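Periplasmic binding protein/LacI transcriptional regulator (Burkholderia graminis C4D1M, PDB 5HQJ) binds alpha-D-arabinopyranose and probably serves as the periplasmic sugar-binding component of an ABC transporter. Local coordinates at residues Gly109-Thr114 / Ala282-Gln287; Lys50-Lys55 / Met272-Val277. One frame throughout, in Å; residues are numbered along the deposited sequence.

Helix 269-284 takes part in both contacts. Its C-terminal end meets strand 111-115 of the six-stranded parallel sheet in contact 1, and its middle lies beside helix 42-56 in contact 2; both helices belong to the same lobe of the binding protein. The centres of the two contacts are 14 Å apart, and they touch directly where Leu113 CD2 packs 3.8 Å from the carbonyl O of Ala276. Along the sequence their segments alternate, and each contact joins parts of the chain far apart in sequence. None of the touching residues of either contact belongs to the arabinopyranose pocket; in contact 1 the Leu113 side chain is about 14 Å from the sugar.

Contact 1 of 2, residues Gly109-Thr114 / Ala282-Gln287; sequences GIKVLT and AQIQGQ
Lys111 and Leu113 of a parallel strand meet Gln283 and Ile284 at the C-terminal end of helix 269-284, a helix-on-sheet packing of the alpha/beta lobe of a periplasmic binding protein. The contact is van der Waals throughout; no hydrogen bond spans the two segments, which together bury 203 Å². The Lys111 chain does most of the touching through its methylenes. Its CG lies 3.8 Å from Ile284 CG1, while CB sits 3.7 Å from Gln283 OE1. A bend at chi2 (-61°) turns the outer part of the chain along the helix end, bringing CE to 3.6 Å from the backbone O of Gln283. Leu113, two residues on and facing the same way, adds a looser approach, CD2 to Gln283 NE2 at 4.3 Å, and also rests on Ala276, His279 and Leu280 of the same helix.

The polar end of Gln283 is held from outside the two segments: NE2 is hydrogen-bonded to Glu288 OE2 and to Ser125 OG, the latter also bonded to Val112 O, which ties the helix end to the strand through a shared serine. The helix ends in a Schellman motif with Gly286 at positive phi. Gln287 N reaches Ala282 O at 3.0 Å, and the Gln283 O that Lys111 CE approaches also accepts the bond from Gly286 N, at 3.1 Å.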
loop_
_atom_site.group_PDB
_atom_site.type_symbol
_atom_site.label_atom_id
_atom_site.label_comp_id
_atom_site.label_asym_id
_atom_site.label_seq_id
_atom_site.Cartn_x
_atom_site.Cartn_y
_atom_site.Cartn_z
ATOM N N GLY A 109 -8.645 27.066 2.527
ATOM C CA GLY A 109 -7.486 27.156 3.400
ATOM C C GLY A 109 -7.001 25.846 4.011
ATOM O O GLY A 109 -5.998 25.852 4.713
ATOM N N ILE A 110 -7.699 24.738 3.757
ATOM C CA ILE A 110 -7.326 23.438 4.342
ATOM C C ILE A 110 -6.082 22.932 3.648
ATOM O O ILE A 110 -5.997 22.959 2.404
ATOM C CB ILE A 110 -8.460 22.380 4.216
ATOM C CG1 ILE A 110 -9.728 22.896 4.897
ATOM C CG2 ILE A 110 -8.046 21.029 4.833
ATOM C CD1 ILE A 110 -10.916 21.968 4.822
ATOM N N LYS A 111 -5.116 22.481 4.444
ATOM C CA LYS A 111 -3.900 21.895 3.890
ATOM C C LYS A 111 -4.172 20.446 3.576
ATOM O O LYS A 111 -4.777 19.737 4.387
ATOM C CB LYS A 111 -2.739 22.015 4.859
ATOM C CG LYS A 111 -2.559 23.397 5.420
ATOM C CD LYS A 111 -2.269 24.402 4.317
ATOM C CE LYS A 111 -2.243 25.816 4.842
ATOM N NZ LYS A 111 -2.695 26.777 3.805
ATOM N N VAL A 112 -3.744 20.016 2.395
ATOM C CA VAL A 112 -4.076 18.689 1.928
ATOM C C VAL A 112 -2.828 18.011 1.392
ATOM O O VAL A 112 -2.096 18.589 0.598
ATOM C CB VAL A 112 -5.166 18.736 0.844
ATOM C CG1 VAL A 112 -5.469 17.347 0.331
ATOM C CG2 VAL A 112 -6.439 19.382 1.406
ATOM N N LEU A 113 -2.608 16.780 1.830
ATOM C CA LEU A 113 -1.564 15.970 1.255
ATOM C C LEU A 113 -2.006 14.522 1.158
ATOM O O LEU A 113 -3.020 14.106 1.757
ATOM C CB LEU A 113 -0.276 16.094 2.079
ATOM C CG LEU A 113 -0.225 15.576 3.529
ATOM C CD1 LEU A 113 -0.045 14.054 3.607
ATOM C CD2 LEU A 113 0.911 16.260 4.318
ATOM N N THR A 114 -1.253 13.749 0.388
ATOM C CA THR A 114 -1.524 12.318 0.270
ATOM C C THR A 114 -0.407 11.492 0.867
ATOM O O THR A 114 0.709 11.997 1.045
ATOM C CB THR A 114 -1.735 11.927 -1.193
ATOM O OG1 THR A 114 -0.599 12.323 -1.977
ATOM C CG2 THR A 114 -2.978 12.617 -1.716
ATOM N N ALA A 282 3.030 21.452 10.071
ATOM C CA ALA A 282 3.975 22.461 9.620
ATOM C C ALA A 282 3.375 23.363 8.538
ATOM O O ALA A 282 3.680 24.555 8.481
ATOM C CB ALA A 282 5.222 21.804 9.110
ATOM N N GLN A 283 2.535 22.793 7.679
ATOM C CA GLN A 283 1.899 23.564 6.618
ATOM C C GLN A 283 0.820 24.466 7.208
ATOM O O GLN A 283 0.725 25.635 6.852
ATOM C CB GLN A 283 1.310 22.642 5.556
ATOM C CG GLN A 283 2.388 21.934 4.681
ATOM C CD GLN A 283 1.789 20.868 3.769
ATOM O OE1 GLN A 283 0.572 20.797 3.611
ATOM N NE2 GLN A 283 2.640 20.025 3.181
ATOM N N ILE A 284 0.030 23.905 8.121
ATOM C CA ILE A 284 -0.996 24.655 8.832
ATOM C C ILE A 284 -0.383 25.848 9.554
ATOM O O ILE A 284 -0.929 26.950 9.525
ATOM C CB ILE A 284 -1.731 23.758 9.847
ATOM C CG1 ILE A 284 -2.579 22.721 9.110
ATOM C CG2 ILE A 284 -2.609 24.596 10.778
ATOM C CD1 ILE A 284 -3.034 21.576 9.951
ATOM N N GLN A 285 0.758 25.627 10.197
ATOM C CA GLN A 285 1.389 26.679 10.975
ATOM C C GLN A 285 2.354 27.546 10.147
ATOM O O GLN A 285 3.118 28.336 10.699
ATOM C CB GLN A 285 2.102 26.065 12.178
ATOM C CG GLN A 285 1.241 26.055 13.426
ATOM C CD GLN A 285 1.970 25.548 14.654
ATOM O OE1 GLN A 285 3.055 24.972 14.557
ATOM N NE2 GLN A 285 1.374 25.765 15.823
ATOM N N GLY A 286 2.302 27.405 8.825
ATOM C CA GLY A 286 2.995 28.312 7.921
ATOM C C GLY A 286 4.517 28.277 7.902
ATOM O O GLY A 286 5.149 29.291 7.605
ATOM N N GLN A 287 5.122 27.130 8.197
ATOM C CA GLN A 287 6.579 27.032 8.134
ATOM C C GLN A 287 7.043 25.804 7.372
ATOM O O GLN A 287 8.132 25.291 7.605
ATOM C CB GLN A 287 7.175 27.047 9.544
ATOM C CG GLN A 287 6.522 26.110 10.541
ATOM C CD GLN A 287 6.629 26.634 11.970
ATOM O OE1 GLN A 287 6.764 27.839 12.193
ATOM N NE2 GLN A 287 6.565 25.731 12.943
#

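Contact 2 of 2, residues Lys50-Lys55 / Met272-Val277; sequences KTAADK and MGSLAV
Val277 sets CG1 anti to its backbone N (chi1 170°), which carries that methyl across to the backbone of Ala53 on the neighbouring helix, and Ser274 likewise has OG anti to N (chi1 -167°), placing the hydroxyl beside the methyl of Ala52. The closest approach of CG1 is to Ala53 N, at 3.7 Å, and the CB of Ala53 is 4.1 Å from the same methyl. Ala52 meets both residues of the facing helix: its CB points toward helix 269-284 and lies 3.6 Å from the carbonyl O of Ser274. The same Ala52 CB is 3.9 Å from Val277 CB. One methyl thus meets two residues a single turn apart, Ser274 and Val277, while Val277 in turn touches both Ala52 and Ala53.

No hydrogen bond crosses between the segments; they meet through van der Waals contact, apolar between Ala52, Ala53 and Val277, and of the Ala52 methyl against Ser274 O and OG. Small side chains allow the short separation: the local axes pass 7.9 Å from each other, and the nearest pair of CA atoms is that of Ala52 and Ser274. The two N-to-C directions differ by 35°, so the helices run roughly the same way. Ala52, Ala53 and Val277 are buried, and Ala53 packs further on Val58 and on Tyr60, which places helix 42-56 against strand 59-62, the outermost strand of the parallel sheet. Such side-by-side helices on one face of a parallel sheet are characteristic of the three-layer alpha/beta/alpha lobes of periplasmic sugar-binding proteins.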
loop_
_atom_site.group_PDB
_atom_site.type_symbol
_atom_site.label_atom_id
_atom_site.label_comp_id
_atom_site.label_asym_id
_atom_site.label_seq_id
_atom_site.Cartn_x
_atom_site.Cartn_y
_atom_site.Cartn_z
ATOM N N LYS A 50 -1.314 9.046 15.038
ATOM C CA LYS A 50 -1.830 9.320 16.370
ATOM C C LYS A 50 -0.671 9.691 17.283
ATOM O O LYS A 50 -0.757 10.665 18.026
ATOM C CB LYS A 50 -2.603 8.107 16.882
ATOM C CG LYS A 50 -3.106 8.205 18.301
ATOM C CD LYS A 50 -4.159 9.270 18.473
ATOM C CE LYS A 50 -4.709 9.249 19.891
ATOM N NZ LYS A 50 -5.051 7.866 20.351
ATOM N N THR A 51 0.430 8.941 17.201
ATOM C CA THR A 51 1.649 9.276 17.948
ATOM C C THR A 51 2.144 10.704 17.639
ATOM O O THR A 51 2.406 11.496 18.551
ATOM C CB THR A 51 2.752 8.270 17.634
ATOM O OG1 THR A 51 2.315 6.961 18.005
ATOM C CG2 THR A 51 4.002 8.595 18.420
ATOM N N ALA A 52 2.216 11.064 16.365
ATOM C CA ALA A 52 2.722 12.385 16.006
ATOM C C ALA A 52 1.770 13.491 16.439
ATOM O O ALA A 52 2.200 14.565 16.882
ATOM C CB ALA A 52 2.972 12.472 14.518
ATOM N N ALA A 53 0.466 13.243 16.317
ATOM C CA ALA A 53 -0.530 14.246 16.722
ATOM C C ALA A 53 -0.467 14.485 18.224
ATOM O O ALA A 53 -0.593 15.623 18.676
ATOM C CB ALA A 53 -1.934 13.813 16.310
ATOM N N ASP A 54 -0.317 13.412 18.996
ATOM C CA ASP A 54 -0.231 13.535 20.449
ATOM C C ASP A 54 1.017 14.312 20.813
ATOM O O ASP A 54 0.977 15.196 21.692
ATOM C CB ASP A 54 -0.217 12.160 21.139
ATOM C CG ASP A 54 -1.586 11.526 21.200
ATOM O OD1 ASP A 54 -2.555 12.174 20.756
ATOM O OD2 ASP A 54 -1.695 10.391 21.701
ATOM N N LYS A 55 2.124 14.001 20.135
ATOM C CA LYS A 55 3.367 14.733 20.340
ATOM C C LYS A 55 3.112 16.216 20.084
ATOM O O LYS A 55 3.530 17.075 20.865
ATOM C CB LYS A 55 4.473 14.218 19.427
ATOM C CG LYS A 55 5.828 14.841 19.711
ATOM C CD LYS A 55 6.790 14.610 18.570
ATOM C CE LYS A 55 8.032 15.463 18.723
ATOM N NZ LYS A 55 8.703 15.218 20.023
HETATM N N MSE A 272 4.944 6.870 7.428
HETATM C CA MSE A 272 4.004 7.645 6.611
HETATM C C MSE A 272 2.998 8.430 7.459
HETATM O O MSE A 272 2.766 9.612 7.217
HETATM C CB MSE A 272 3.229 6.749 5.631
HETATM C CG MSE A 272 4.039 6.140 4.487
HETATM SE SE MSE A 272 2.804 5.040 3.495
HETATM C CE MSE A 272 4.025 3.621 2.994
ATOM N N GLY A 273 2.376 7.780 8.433
ATOM C CA GLY A 273 1.357 8.448 9.239
ATOM C C GLY A 273 1.961 9.535 10.095
ATOM O O GLY A 273 1.406 10.634 10.272
ATOM N N SER A 274 3.140 9.252 10.639
ATOM C CA SER A 274 3.834 10.237 11.429
ATOM C C SER A 274 4.198 11.493 10.617
ATOM O O SER A 274 3.922 12.639 11.009
ATOM C CB SER A 274 5.105 9.594 11.997
ATOM O OG SER A 274 5.634 10.421 12.977
ATOM N N LEU A 275 4.847 11.268 9.480
ATOM C CA LEU A 275 5.194 12.369 8.573
ATOM C C LEU A 275 3.970 13.093 8.065
ATOM O O LEU A 275 3.983 14.314 7.942
ATOM C CB LEU A 275 5.994 11.848 7.384
ATOM C CG LEU A 275 7.407 11.385 7.732
ATOM C CD1 LEU A 275 7.968 10.750 6.502
ATOM C CD2 LEU A 275 8.337 12.530 8.264
ATOM N N ALA A 276 2.905 12.356 7.792
ATOM C CA ALA A 276 1.686 13.013 7.297
ATOM C C ALA A 276 1.200 14.068 8.301
ATOM O O ALA A 276 0.891 15.209 7.938
ATOM C CB ALA A 276 0.621 12.010 7.033
ATOM N N VAL A 277 1.131 13.703 9.574
ATOM C CA VAL A 277 0.680 14.661 10.581
ATOM C C VAL A 277 1.685 15.792 10.771
ATOM O O VAL A 277 1.320 16.980 10.770
ATOM C CB VAL A 277 0.399 13.957 11.920
ATOM C CG1 VAL A 277 0.166 14.958 12.998
ATOM C CG2 VAL A 277 -0.827 13.049 11.788
#